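PDB 4WHI: beta-lactamase, which is probably a penicillin-binding, beta-lactamase-related protein of Mycobacterium tuberculosis, represented here by its C-terminal beta-sheet domain, whose own role is unknown. Local coordinates for residues A[35-39]-A[40-44]. Sequence-based numbering, arbitrary orientation.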
loop_
_atom_site.group_PDB
_atom_site.type_symbol
_atom_site.label_atom_id
_atom_site.label_comp_id
_atom_site.label_asym_id
_atom_site.label_seq_id
_atom_site.Cartn_x
_atom_site.Cartn_y
_atom_site.Cartn_z
ATOM N N VAL A 35 -1.979 8.948 0.753
ATOM C CA VAL A 35 -1.567 8.214 1.941
ATOM C C VAL A 35 -1.738 9.137 3.148
ATOM O O VAL A 35 -1.193 10.246 3.181
ATOM C CB VAL A 35 -0.117 7.704 1.822
ATOM C CG1 VAL A 35 0.280 6.933 3.070
ATOM C CG2 VAL A 35 0.040 6.825 0.584
ATOM N N THR A 36 -2.532 8.682 4.111
ATOM C CA THR A 36 -2.846 9.458 5.301
ATOM C C THR A 36 -2.598 8.612 6.545
ATOM O O THR A 36 -2.496 7.384 6.474
ATOM C CB THR A 36 -4.314 9.955 5.306
ATOM O OG1 THR A 36 -5.205 8.833 5.234
ATOM C CG2 THR A 36 -4.590 10.930 4.151
ATOM N N TYR A 37 -2.520 9.281 7.687
ATOM C CA TYR A 37 -2.235 8.629 8.954
ATOM C C TYR A 37 -3.361 8.923 9.928
ATOM O O TYR A 37 -3.810 10.072 10.044
ATOM C CB TYR A 37 -0.912 9.151 9.521
ATOM C CG TYR A 37 -0.592 8.697 10.931
ATOM C CD1 TYR A 37 -1.009 9.439 12.038
ATOM C CD2 TYR A 37 0.148 7.548 11.159
ATOM C CE1 TYR A 37 -0.710 9.030 13.330
ATOM C CE2 TYR A 37 0.456 7.135 12.445
ATOM C CZ TYR A 37 0.033 7.884 13.525
ATOM O OH TYR A 37 0.342 7.473 14.800
ATOM N N HIS A 38 -3.825 7.891 10.622
ATOM C CA HIS A 38 -4.825 8.079 11.663
ATOM C C HIS A 38 -4.617 7.100 12.811
ATOM O O HIS A 38 -4.631 5.895 12.602
ATOM C CB HIS A 38 -6.235 7.925 11.087
ATOM C CG HIS A 38 -7.313 8.261 12.064
ATOM N ND1 HIS A 38 -8.171 7.318 12.581
ATOM C CD2 HIS A 38 -7.642 9.432 12.654
ATOM C CE1 HIS A 38 -9.001 7.894 13.423
ATOM N NE2 HIS A 38 -8.698 9.176 13.488
ATOM N N ASP A 39 -4.396 7.624 14.017
ATOM C CA ASP A 39 -4.316 6.798 15.222
ATOM C C ASP A 39 -3.430 5.556 15.050
ATOM O O ASP A 39 -3.846 4.431 15.346
ATOM C CB ASP A 39 -5.729 6.381 15.675
ATOM C CG ASP A 39 -6.597 7.570 16.098
ATOM O OD1 ASP A 39 -6.058 8.677 16.296
ATOM O OD2 ASP A 39 -7.828 7.392 16.253
ATOM N N GLY A 40 -2.215 5.766 14.562
ATOM C CA GLY A 40 -1.246 4.692 14.393
ATOM C C GLY A 40 -1.308 3.910 13.088
ATOM O O GLY A 40 -0.494 3.019 12.872
ATOM N N GLN A 41 -2.258 4.246 12.219
ATOM C CA GLN A 41 -2.540 3.473 11.011
ATOM C C GLN A 41 -2.258 4.311 9.771
ATOM O O GLN A 41 -2.760 5.427 9.665
ATOM C CB GLN A 41 -4.021 3.070 11.011
ATOM C CG GLN A 41 -4.456 2.211 9.833
ATOM C CD GLN A 41 -3.894 0.808 9.917
ATOM O OE1 GLN A 41 -4.168 0.091 10.873
ATOM N NE2 GLN A 41 -3.099 0.410 8.921
ATOM N N LEU A 42 -1.459 3.778 8.847
ATOM C CA LEU A 42 -1.368 4.338 7.503
ATOM C C LEU A 42 -2.524 3.784 6.667
ATOM O O LEU A 42 -2.866 2.598 6.764
ATOM C CB LEU A 42 -0.045 3.998 6.813
ATOM C CG LEU A 42 1.228 4.751 7.176
ATOM C CD1 LEU A 42 2.379 4.213 6.336
ATOM C CD2 LEU A 42 1.082 6.247 6.963
ATOM N N ARG A 43 -3.121 4.655 5.866
ATOM C CA ARG A 43 -4.184 4.278 4.936
ATOM C C ARG A 43 -3.837 4.751 3.531
ATOM O O ARG A 43 -3.188 5.783 3.360
ATOM C CB ARG A 43 -5.518 4.902 5.341
ATOM C CG ARG A 43 -5.921 4.676 6.797
ATOM C CD ARG A 43 -5.546 5.851 7.694
ATOM N NE ARG A 43 -6.160 7.073 7.195
ATOM C CZ ARG A 43 -7.419 7.445 7.425
ATOM N NH1 ARG A 43 -8.212 6.725 8.212
ATOM N NH2 ARG A 43 -7.878 8.555 6.877
ATOM N N LEU A 44 -4.283 3.978 2.543
ATOM C CA LEU A 44 -4.119 4.282 1.130
ATOM C C LEU A 44 -5.501 4.514 0.515
ATOM O O LEU A 44 -6.359 3.628 0.583
ATOM C CB LEU A 44 -3.439 3.100 0.437
ATOM C CG LEU A 44 -3.370 3.080 -1.087
ATOM C CD1 LEU A 44 -2.504 4.224 -1.581
ATOM C CD2 LEU A 44 -2.808 1.751 -1.569
HETATM O O HOH W 1 -5.684 7.883 2.685
#
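Strands 33-38 and 41-46 form a beta hairpin with a two-residue loop, with Thr36 facing Arg43 and His38 facing Gln41 as its antiparallel hydrogen-bonded pairs. The reciprocal bonds of the first are Thr36 N to Arg43 O, 3.1 Å, and Arg43 N to Thr36 O, 2.9 Å. Next to the turn the two bonds differ: His38 N meets Gln41 O in the carbonyl plane at 2.8 Å, whereas Gln41 N stands 55° out of the plane of the His38 carbonyl. Asp39 and Gly40 form the corner, both with positive phi, which identifies a type I' turn.

On the face carrying Thr36, His38 and Arg43, the arginine chain bends at chi2 and chi3 and folds back over the neighbouring strand. Its NE and NH2 converge side-on upon one hydroxyl oxygen, Thr36 OG1, at 2.8 and 3.1 Å respectively. OG1 lies within 7° of the guanidinium plane, and a water also bonds to it, so three partners hold this oxygen. Over one guanidinium face sits His38 CB, 3.5 Å above the plane. Elsewhere the guanidinium-bearing side chain touches Thr52 and Asp54 of strand 51-59.

The other face is largely apolar. Leu42 CD2 packs against Val35 CG1 at 4.0 Å and approaches the Tyr37 ring at its edge, while the tyrosine, with CG anti to its backbone N (chi1 172°), reaches forward to the turn, where its phenol end lies beside Gly40. Leu87, Phe63 and Phe65 adjoin this side. Two-residue, type I' connections of this kind are characteristic of tight hairpins in antiparallel meander sheets, here between the second and third strands.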